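Local atomic coordinates of beta-galactosidase (PDB entry 4MAD), a protein that probably hydrolyses terminal non-reducing beta-D-galactose residues of beta-D-galactosides, as a family 35 glycoside hydrolase with a TIM-barrel catalytic domain. Residues Tyr172-Gln183 against Ser207-Glu215; Gln409-Gly420 against Ile431-Leu441. All blocks are in the same frame, centred on the assembly; numbering follows the deposited sequence.

Interaction 1. Residues Tyr172-Gln183 against Ser207-Glu215; sequences YGSFGNDQKYLQ and SMLSGGMIE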
loop_
_atom_site.group_PDB
_atom_site.type_symbol
_atom_site.label_atom_id
_atom_site.label_comp_id
_atom_site.label_asym_id
_atom_site.label_seq_id
_atom_site.Cartn_x
_atom_site.Cartn_y
_atom_site.Cartn_z
ATOM N N TYR A 172 4.262 -11.910 -13.407
ATOM C CA TYR A 172 4.304 -13.254 -12.866
ATOM C C TYR A 172 5.687 -13.879 -12.991
ATOM O O TYR A 172 6.096 -14.598 -12.151
ATOM C CB TYR A 172 3.239 -14.164 -13.418
ATOM C CG TYR A 172 3.214 -15.507 -12.754
ATOM C CD1 TYR A 172 2.859 -15.656 -11.423
ATOM C CD2 TYR A 172 3.620 -16.641 -13.418
ATOM C CE1 TYR A 172 2.866 -16.863 -10.826
ATOM C CE2 TYR A 172 3.643 -17.848 -12.795
ATOM C CZ TYR A 172 3.252 -17.959 -11.507
ATOM O OH TYR A 172 3.250 -19.155 -10.900
ATOM N N GLY A 173 6.389 -13.543 -14.063
ATOM C CA GLY A 173 7.664 -14.101 -14.361
ATOM C C GLY A 173 8.724 -13.796 -13.346
ATOM O O GLY A 173 9.786 -14.363 -13.342
ATOM N N SER A 174 8.437 -12.811 -12.534
ATOM C CA SER A 174 9.317 -12.440 -11.457
ATOM C C SER A 174 9.119 -13.294 -10.208
ATOM O O SER A 174 9.908 -13.219 -9.325
ATOM C CB SER A 174 9.180 -10.971 -11.106
ATOM O OG SER A 174 9.486 -10.120 -12.167
ATOM N N PHE A 175 8.047 -14.069 -10.157
ATOM C CA PHE A 175 7.713 -14.880 -9.012
ATOM C C PHE A 175 7.622 -16.398 -9.274
ATOM O O PHE A 175 7.894 -17.187 -8.425
ATOM C CB PHE A 175 6.384 -14.422 -8.432
ATOM C CG PHE A 175 5.901 -15.253 -7.266
ATOM C CD1 PHE A 175 6.226 -14.945 -5.997
ATOM C CD2 PHE A 175 5.188 -16.387 -7.454
ATOM C CE1 PHE A 175 5.774 -15.727 -4.956
ATOM C CE2 PHE A 175 4.780 -17.140 -6.429
ATOM C CZ PHE A 175 5.093 -16.810 -5.191
ATOM N N GLY A 176 7.198 -16.751 -10.469
ATOM C CA GLY A 176 6.881 -18.118 -10.787
ATOM C C GLY A 176 6.904 -18.508 -12.238
ATOM O O GLY A 176 7.108 -17.692 -13.093
ATOM N N ASN A 177 6.703 -19.792 -12.485
ATOM C CA ASN A 177 6.537 -20.294 -13.836
ATOM C C ASN A 177 5.360 -21.266 -14.045
ATOM O O ASN A 177 5.413 -22.067 -14.897
ATOM C CB ASN A 177 7.813 -20.921 -14.328
ATOM C CG ASN A 177 8.013 -22.240 -13.757
ATOM O OD1 ASN A 177 7.423 -22.557 -12.789
ATOM N ND2 ASN A 177 8.833 -23.016 -14.365
ATOM N N ASP A 178 4.324 -21.165 -13.253
ATOM C CA ASP A 178 3.220 -22.080 -13.330
ATOM C C ASP A 178 2.216 -21.721 -14.384
ATOM O O ASP A 178 1.330 -20.982 -14.161
ATOM C CB ASP A 178 2.514 -22.180 -11.988
ATOM C CG ASP A 178 1.608 -23.387 -11.879
ATOM O OD1 ASP A 178 0.973 -23.751 -12.845
ATOM O OD2 ASP A 178 1.518 -23.921 -10.782
ATOM N N GLN A 179 2.390 -22.367 -15.526
ATOM C CA GLN A 179 1.567 -22.153 -16.688
ATOM C C GLN A 179 0.135 -22.598 -16.506
ATOM O O GLN A 179 -0.761 -21.969 -16.966
ATOM C CB GLN A 179 2.262 -22.606 -17.981
ATOM C CG GLN A 179 1.549 -22.269 -19.268
ATOM C CD GLN A 179 1.675 -20.842 -19.732
ATOM O OE1 GLN A 179 2.550 -20.106 -19.326
ATOM N NE2 GLN A 179 0.802 -20.470 -20.622
ATOM N N LYS A 180 -0.067 -23.669 -15.776
ATOM C CA LYS A 180 -1.398 -24.096 -15.516
ATOM C C LYS A 180 -2.135 -23.025 -14.747
ATOM O O LYS A 180 -3.265 -22.790 -14.991
ATOM C CB LYS A 180 -1.419 -25.385 -14.718
ATOM C CG LYS A 180 -1.284 -26.619 -15.527
ATOM C CD LYS A 180 -1.663 -27.867 -14.745
ATOM C CE LYS A 180 -3.162 -28.071 -14.651
ATOM N NZ LYS A 180 -3.760 -29.058 -15.606
ATOM N N TYR A 181 -1.472 -22.429 -13.784
ATOM C CA TYR A 181 -2.076 -21.338 -13.036
ATOM C C TYR A 181 -2.417 -20.143 -13.928
ATOM O O TYR A 181 -3.482 -19.633 -13.862
ATOM C CB TYR A 181 -1.097 -20.863 -11.987
ATOM C CG TYR A 181 -1.397 -19.529 -11.313
ATOM C CD1 TYR A 181 -2.615 -19.240 -10.810
ATOM C CD2 TYR A 181 -0.432 -18.597 -11.152
ATOM C CE1 TYR A 181 -2.850 -18.038 -10.189
ATOM C CE2 TYR A 181 -0.670 -17.416 -10.562
ATOM C CZ TYR A 181 -1.870 -17.136 -10.074
ATOM O OH TYR A 181 -2.065 -15.964 -9.479
ATOM N N LEU A 182 -1.484 -19.735 -14.772
ATOM C CA LEU A 182 -1.728 -18.602 -15.635
ATOM C C LEU A 182 -2.895 -18.868 -16.597
ATOM O O LEU A 182 -3.712 -18.046 -16.821
ATOM C CB LEU A 182 -0.490 -18.256 -16.419
ATOM C CG LEU A 182 0.678 -17.680 -15.643
ATOM C CD1 LEU A 182 1.887 -17.463 -16.516
ATOM C CD2 LEU A 182 0.292 -16.437 -14.975
ATOM N N GLN A 183 -2.927 -20.064 -17.144
ATOM C CA GLN A 183 -3.984 -20.466 -18.029
ATOM C C GLN A 183 -5.308 -20.503 -17.347
ATOM O O GLN A 183 -6.277 -20.103 -17.881
ATOM C CB GLN A 183 -3.650 -21.764 -18.765
ATOM C CG GLN A 183 -2.501 -21.588 -19.701
ATOM C CD GLN A 183 -2.239 -22.741 -20.592
ATOM O OE1 GLN A 183 -3.059 -23.568 -20.757
ATOM N NE2 GLN A 183 -1.061 -22.802 -21.146
ATOM N N SER A 207 14.123 -14.755 -18.274
ATOM C CA SER A 207 13.478 -15.544 -17.246
ATOM C C SER A 207 12.067 -15.024 -17.016
ATOM O O SER A 207 11.170 -15.758 -16.844
ATOM C CB SER A 207 14.247 -15.508 -15.943
ATOM O OG SER A 207 14.199 -14.250 -15.367
ATOM N N MET A 208 11.921 -13.720 -16.954
ATOM C CA MET A 208 10.616 -13.151 -16.691
ATOM C C MET A 208 9.586 -13.354 -17.799
ATOM O O MET A 208 8.466 -13.603 -17.569
ATOM C CB MET A 208 10.747 -11.675 -16.339
ATOM C CG MET A 208 11.615 -11.463 -15.136
ATOM S SD MET A 208 11.991 -9.729 -14.973
ATOM C CE MET A 208 12.739 -9.710 -13.360
ATOM N N LEU A 209 10.020 -13.145 -19.008
ATOM C CA LEU A 209 9.183 -13.381 -20.146
ATOM C C LEU A 209 8.823 -14.866 -20.309
ATOM O O LEU A 209 7.729 -15.199 -20.637
ATOM C CB LEU A 209 9.834 -12.858 -21.404
ATOM C CG LEU A 209 10.088 -11.374 -21.374
ATOM C CD1 LEU A 209 11.005 -11.004 -22.442
ATOM C CD2 LEU A 209 8.764 -10.707 -21.614
ATOM N N SER A 210 9.778 -15.742 -20.094
ATOM C CA SER A 210 9.430 -17.152 -20.180
ATOM C C SER A 210 8.419 -17.550 -19.108
ATOM O O SER A 210 7.520 -18.268 -19.351
ATOM C CB SER A 210 10.647 -18.082 -20.110
ATOM O OG SER A 210 11.587 -17.801 -21.072
ATOM N N GLY A 211 8.640 -17.107 -17.897
ATOM C CA GLY A 211 7.742 -17.427 -16.818
ATOM C C GLY A 211 6.369 -16.819 -16.849
ATOM O O GLY A 211 5.422 -17.394 -16.415
ATOM N N GLY A 212 6.324 -15.562 -17.262
ATOM C CA GLY A 212 5.101 -14.809 -17.204
ATOM C C GLY A 212 4.154 -14.687 -18.387
ATOM O O GLY A 212 3.076 -14.270 -18.201
ATOM N N MET A 213 4.602 -14.998 -19.596
ATOM C CA MET A 213 3.734 -14.937 -20.756
ATOM C C MET A 213 2.771 -16.113 -20.749
ATOM O O MET A 213 3.101 -17.177 -20.279
ATOM C CB MET A 213 4.525 -14.863 -22.050
ATOM C CG MET A 213 5.486 -13.734 -22.129
ATOM S SD MET A 213 6.417 -13.631 -23.660
ATOM C CE MET A 213 5.086 -13.687 -24.790
ATOM N N ILE A 214 1.578 -15.864 -21.251
ATOM C CA ILE A 214 0.561 -16.849 -21.431
ATOM C C ILE A 214 0.224 -17.081 -22.924
ATOM O O ILE A 214 0.107 -16.178 -23.686
ATOM C CB ILE A 214 -0.726 -16.517 -20.708
ATOM C CG1 ILE A 214 -0.471 -15.893 -19.345
ATOM C CG2 ILE A 214 -1.511 -17.747 -20.543
ATOM C CD1 ILE A 214 -1.666 -15.401 -18.688
ATOM N N GLU A 215 0.063 -18.337 -23.290
ATOM C CA GLU A 215 -0.213 -18.634 -24.639
ATOM C C GLU A 215 -1.499 -17.931 -24.982
ATOM O O GLU A 215 -2.449 -17.982 -24.276
ATOM C CB GLU A 215 -0.350 -20.146 -24.845
ATOM C CG GLU A 215 -0.665 -20.555 -26.224
ATOM C CD GLU A 215 0.381 -20.133 -27.258
ATOM O OE1 GLU A 215 1.102 -19.171 -27.033
ATOM O OE2 GLU A 215 0.460 -20.762 -28.328
HETATM O O HOH W 1 3.031 -12.022 -16.239
HETATM O O HOH W 2 12.438 -14.123 -13.094
#

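Interaction 2. Residues Gln409-Gly420 against Ile431-Leu441; sequences QALTVQDIHDRG and IVERNRGCSRL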
loop_
_atom_site.group_PDB
_atom_site.type_symbol
_atom_site.label_atom_id
_atom_site.label_comp_id
_atom_site.label_asym_id
_atom_site.label_seq_id
_atom_site.Cartn_x
_atom_site.Cartn_y
_atom_site.Cartn_z
ATOM N N GLN A 409 18.574 -14.033 31.952
ATOM C CA GLN A 409 18.248 -14.864 30.812
ATOM C C GLN A 409 18.296 -14.099 29.502
ATOM O O GLN A 409 18.066 -12.955 29.484
ATOM C CB GLN A 409 16.851 -15.422 30.950
ATOM C CG GLN A 409 16.661 -16.279 32.140
ATOM C CD GLN A 409 17.344 -17.609 31.993
ATOM O OE1 GLN A 409 17.409 -18.120 30.940
ATOM N NE2 GLN A 409 17.834 -18.154 33.067
ATOM N N ALA A 410 18.562 -14.794 28.426
ATOM C CA ALA A 410 18.425 -14.241 27.127
ATOM C C ALA A 410 17.037 -14.545 26.641
ATOM O O ALA A 410 16.654 -15.676 26.564
ATOM C CB ALA A 410 19.388 -14.815 26.213
ATOM N N LEU A 411 16.305 -13.499 26.336
ATOM C CA LEU A 411 14.981 -13.645 25.795
ATOM C C LEU A 411 15.069 -13.614 24.296
ATOM O O LEU A 411 15.624 -12.726 23.756
ATOM C CB LEU A 411 14.106 -12.500 26.217
ATOM C CG LEU A 411 12.631 -12.676 25.902
ATOM C CD1 LEU A 411 11.861 -12.331 27.077
ATOM C CD2 LEU A 411 12.228 -11.811 24.829
ATOM N N THR A 412 14.541 -14.603 23.634
ATOM C CA THR A 412 14.529 -14.594 22.192
ATOM C C THR A 412 13.110 -14.675 21.679
ATOM O O THR A 412 12.347 -15.470 22.137
ATOM C CB THR A 412 15.346 -15.759 21.612
ATOM O OG1 THR A 412 16.688 -15.666 22.073
ATOM C CG2 THR A 412 15.310 -15.737 20.099
ATOM N N VAL A 413 12.810 -13.812 20.737
ATOM C CA VAL A 413 11.551 -13.870 20.051
ATOM C C VAL A 413 11.753 -14.520 18.690
ATOM O O VAL A 413 12.461 -14.017 17.880
ATOM C CB VAL A 413 10.933 -12.502 19.829
ATOM C CG1 VAL A 413 9.628 -12.640 19.225
ATOM C CG2 VAL A 413 10.804 -11.753 21.082
ATOM N N GLN A 414 11.079 -15.633 18.504
ATOM C CA GLN A 414 11.250 -16.469 17.362
ATOM C C GLN A 414 9.982 -16.612 16.543
ATOM O O GLN A 414 9.177 -17.428 16.863
ATOM C CB GLN A 414 11.666 -17.875 17.845
ATOM C CG GLN A 414 11.933 -18.891 16.815
ATOM C CD GLN A 414 12.466 -20.203 17.412
ATOM O OE1 GLN A 414 13.195 -20.172 18.318
ATOM N NE2 GLN A 414 12.102 -21.301 16.859
ATOM N N ASP A 415 9.871 -15.894 15.441
ATOM C CA ASP A 415 10.640 -14.731 15.087
ATOM C C ASP A 415 9.768 -13.462 15.217
ATOM O O ASP A 415 8.599 -13.547 15.274
ATOM C CB ASP A 415 11.061 -14.811 13.635
ATOM C CG ASP A 415 12.195 -15.787 13.375
ATOM O OD1 ASP A 415 13.027 -15.998 14.224
ATOM O OD2 ASP A 415 12.273 -16.325 12.290
ATOM N N ILE A 416 10.387 -12.307 15.247
ATOM C CA ILE A 416 9.643 -11.091 15.422
ATOM C C ILE A 416 9.338 -10.404 14.073
ATOM O O ILE A 416 10.195 -10.037 13.391
ATOM C CB ILE A 416 10.345 -10.131 16.361
ATOM C CG1 ILE A 416 9.503 -8.895 16.599
ATOM C CG2 ILE A 416 11.677 -9.783 15.866
ATOM C CD1 ILE A 416 8.416 -9.093 17.491
ATOM N N HIS A 417 8.052 -10.280 13.753
ATOM C CA HIS A 417 7.610 -9.721 12.518
ATOM C C HIS A 417 6.643 -8.588 12.829
ATOM O O HIS A 417 5.470 -8.831 12.920
ATOM C CB HIS A 417 6.898 -10.792 11.694
ATOM C CG HIS A 417 7.809 -11.771 11.034
ATOM N ND1 HIS A 417 7.363 -12.718 10.148
ATOM C CD2 HIS A 417 9.145 -11.924 11.100
ATOM C CE1 HIS A 417 8.384 -13.403 9.693
ATOM N NE2 HIS A 417 9.473 -12.959 10.273
ATOM N N ASP A 418 7.132 -7.369 12.971
ATOM C CA ASP A 418 8.483 -6.977 12.655
ATOM C C ASP A 418 9.302 -6.188 13.693
ATOM O O ASP A 418 10.461 -6.012 13.531
ATOM C CB ASP A 418 8.409 -6.196 11.372
ATOM C CG ASP A 418 7.487 -6.827 10.387
ATOM O OD1 ASP A 418 7.813 -7.906 9.963
ATOM O OD2 ASP A 418 6.453 -6.276 10.078
ATOM N N ARG A 419 8.623 -5.705 14.715
ATOM C CA ARG A 419 9.221 -4.920 15.761
ATOM C C ARG A 419 8.441 -5.098 17.048
ATOM O O ARG A 419 7.251 -5.149 17.043
ATOM C CB ARG A 419 9.174 -3.468 15.392
ATOM C CG ARG A 419 10.153 -2.610 16.078
ATOM C CD ARG A 419 10.178 -1.255 15.414
ATOM N NE ARG A 419 11.132 -0.327 15.981
ATOM C CZ ARG A 419 10.874 0.527 16.961
ATOM N NH1 ARG A 419 9.707 0.580 17.558
ATOM N NH2 ARG A 419 11.798 1.341 17.361
ATOM N N GLY A 420 9.145 -5.169 18.142
ATOM C CA GLY A 420 8.433 -5.231 19.379
ATOM C C GLY A 420 9.112 -4.583 20.547
ATOM O O GLY A 420 10.304 -4.549 20.607
ATOM N N ILE A 431 13.786 -3.304 22.855
ATOM C CA ILE A 431 13.094 -3.666 21.641
ATOM C C ILE A 431 13.776 -4.825 20.955
ATOM O O ILE A 431 14.955 -4.968 21.028
ATOM C CB ILE A 431 13.045 -2.541 20.634
ATOM C CG1 ILE A 431 14.426 -2.102 20.320
ATOM C CG2 ILE A 431 12.327 -1.375 21.158
ATOM C CD1 ILE A 431 14.454 -0.777 19.645
ATOM N N VAL A 432 12.979 -5.654 20.327
ATOM C CA VAL A 432 13.436 -6.628 19.387
ATOM C C VAL A 432 12.998 -6.234 17.964
ATOM O O VAL A 432 11.931 -5.762 17.764
ATOM C CB VAL A 432 12.898 -8.018 19.712
ATOM C CG1 VAL A 432 13.573 -8.571 20.947
ATOM C CG2 VAL A 432 11.465 -7.972 19.931
ATOM N N GLU A 433 13.870 -6.475 17.018
ATOM C CA GLU A 433 13.680 -6.060 15.656
ATOM C C GLU A 433 13.926 -7.217 14.710
ATOM O O GLU A 433 14.734 -8.049 14.947
ATOM C CB GLU A 433 14.627 -4.921 15.334
ATOM C CG GLU A 433 14.367 -3.667 16.128
ATOM C CD GLU A 433 14.839 -2.392 15.424
ATOM O OE1 GLU A 433 16.011 -2.124 15.541
ATOM O OE2 GLU A 433 14.043 -1.670 14.783
ATOM N N ARG A 434 13.207 -7.202 13.600
ATOM C CA ARG A 434 13.322 -8.285 12.630
ATOM C C ARG A 434 14.713 -8.416 12.052
ATOM O O ARG A 434 15.158 -9.475 11.788
ATOM C CB ARG A 434 12.318 -8.100 11.492
ATOM C CG ARG A 434 12.297 -9.144 10.462
ATOM C CD ARG A 434 11.004 -9.200 9.719
ATOM N NE ARG A 434 11.025 -10.146 8.642
ATOM C CZ ARG A 434 9.976 -10.500 7.952
ATOM N NH1 ARG A 434 8.819 -9.953 8.193
ATOM N NH2 ARG A 434 10.081 -11.373 6.986
ATOM N N ASN A 435 15.351 -7.303 11.791
ATOM C CA ASN A 435 16.621 -7.281 11.102
ATOM C C ASN A 435 17.732 -7.444 12.082
ATOM O O ASN A 435 17.960 -6.659 12.948
ATOM C CB ASN A 435 16.805 -6.032 10.259
ATOM C CG ASN A 435 15.759 -5.909 9.180
ATOM O OD1 ASN A 435 15.395 -4.816 8.789
ATOM N ND2 ASN A 435 15.278 -7.010 8.739
ATOM N N ARG A 436 18.408 -8.541 11.908
ATOM C CA ARG A 436 18.464 -9.605 12.840
ATOM C C ARG A 436 19.743 -9.596 13.656
ATOM O O ARG A 436 20.602 -8.758 13.494
ATOM C CB ARG A 436 18.153 -10.950 12.158
ATOM C CG ARG A 436 17.637 -10.828 10.663
ATOM C CD ARG A 436 17.051 -12.134 10.070
ATOM N NE ARG A 436 16.986 -13.239 11.034
ATOM C CZ ARG A 436 16.248 -14.335 10.904
ATOM N NH1 ARG A 436 15.522 -14.508 9.827
ATOM N NH2 ARG A 436 16.242 -15.256 11.850
ATOM N N GLY A 437 19.820 -10.524 14.584
ATOM C CA GLY A 437 20.679 -10.409 15.736
ATOM C C GLY A 437 19.923 -9.578 16.744
ATOM O O GLY A 437 20.203 -9.513 17.920
ATOM N N CYS A 438 18.897 -8.953 16.238
ATOM C CA CYS A 438 18.185 -8.002 16.999
ATOM C C CYS A 438 16.965 -8.597 17.654
ATOM O O CYS A 438 16.100 -7.851 18.039
ATOM C CB CYS A 438 17.832 -6.824 16.112
ATOM S SG CYS A 438 19.161 -5.654 16.017
ATOM N N SER A 439 16.917 -9.942 17.713
ATOM C CA SER A 439 15.758 -10.729 18.169
ATOM C C SER A 439 15.892 -11.258 19.566
ATOM O O SER A 439 15.067 -11.986 20.021
ATOM C CB SER A 439 15.436 -11.838 17.195
ATOM O OG SER A 439 14.903 -11.199 16.052
ATOM N N ARG A 440 16.956 -10.827 20.210
ATOM C CA ARG A 440 17.346 -11.232 21.533
ATOM C C ARG A 440 17.500 -10.021 22.462
ATOM O O ARG A 440 18.051 -9.044 22.072
ATOM C CB ARG A 440 18.703 -11.913 21.471
ATOM C CG ARG A 440 18.759 -13.193 22.138
ATOM C CD ARG A 440 20.185 -13.606 22.418
ATOM N NE ARG A 440 20.936 -13.557 21.200
ATOM C CZ ARG A 440 22.244 -13.655 21.091
ATOM N NH1 ARG A 440 23.014 -13.841 22.145
ATOM N NH2 ARG A 440 22.774 -13.574 19.904
ATOM N N LEU A 441 17.040 -10.137 23.696
ATOM C CA LEU A 441 17.353 -9.170 24.747
ATOM C C LEU A 441 17.790 -9.868 26.009
ATOM O O LEU A 441 17.374 -10.935 26.242
ATOM C CB LEU A 441 16.121 -8.403 25.144
ATOM C CG LEU A 441 15.601 -7.336 24.236
ATOM C CD1 LEU A 441 14.350 -6.798 24.746
ATOM C CD2 LEU A 441 16.598 -6.271 24.057
HETATM O O HOH W 3 13.344 -12.485 14.465
#

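Interaction 1. Residues Tyr172-Gln183 against Ser207-Glu215
Gly173 packs backbone to backbone on helix 206-212, its CA 3.9 Å from the CA of Met208 and in a CA-H...O contact of 3.3 Å with Met208 O. The contact belongs to the TIM barrel of this family 35 enzyme. It joins the loop and helix after strand 163-167 to the helix after strand 197-202. Glycines make the approach possible: a CB on Gly173 would clash with Met208 O, and one on Gly211 with Gly176 O. Tyr172 has CG anti to the backbone N (chi1 -174°), which brings the CD2 edge of the ring to Gly211 O. Its hydroxyl is held by Asp178 N and Arg131 O. Leu182 reaches Gly211 O with CD1 and sets CB 3.8 Å from Ile214 CG1. Ile214 CG2 lies against Gln183 CG. With Ile214 cut back to an alanine, the CG1 and CG2 branches go, and a gap is likely to open beside Leu182 CB and Gln183 CG. Ser174 stands next to Glu171, the predicted proton donor. The methyl CE of Met208, at the end of an extended chain, lies 3.5 Å from Ser174 OG. One water bridges Gly173 O (2.7 Å) and Ser207 OG (2.9 Å).

Interaction 2. Residues Gln409-Gly420 against Ile431-Leu441
Leu411 and Leu441 form an antiparallel hydrogen-bonded pair, and Gly420 and Val432 form another. The first pair lies in the four-stranded sheet and the second in the six-stranded sheet of the all-beta domain. The chain turns a corner at Gln414 to pass between them. The tight part lies between the two ladders. Val432 CG2 packs 4.0 Å from both Val413 CG2 and Ile416 CG1, crossing Val413 at about a right angle. Ile416 CG2 presses on the backbone of Glu433 and on Ser439 OG. A water links Ser439 OG to Ile416 N. Ile416 O is buried without a polar partner. The looser side carries Arg440 and Arg436, both exposed. Arg440 lays its CG beside Thr412 OG1. The NH2 of Arg436 stays 4.1 Å from Asp415 OD1, well out of the guanidinium plane, so only charge links them. Arg434, by contrast, is gripped from a face and an edge. With CG anti to the backbone N (chi1 -178°) and the chain extended, its guanidinium lies flat on the His417 ring, planes 8° apart. Its NH1 donates in plane to Asp418 OD1 at 2.9 Å and bridges to Asp470. Tyr471 O holds His417 ND1, and Lys472 pairs with Asp418 OD2. Stack and salt bridges fix the rotation of the guanidinium, and the carboxylates of Asp418 and Asp470 probably offset the close positive charges of Arg434 and Lys472.

How the interactions relate
The two interactions lie in different domains, with centres about 37 Å apart and nearest atoms about 13 Å apart. They share no strand or helix. Interaction 1 sits on the barrel beside the predicted catalytic acid, while interaction 2 is in the all-beta domain, away from the predicted catalytic residues. Both are partly buried, each with a buried apolar part and an exposed rim. Interaction 1 is the smaller, burying 499 Å² against 868 Å², and rests on glycine backbones, apolar contacts and bridging waters. Interaction 2 has two beta ladders, which supply direct backbone hydrogen bonds, and it adds salt bridges and a stacked guanidinium.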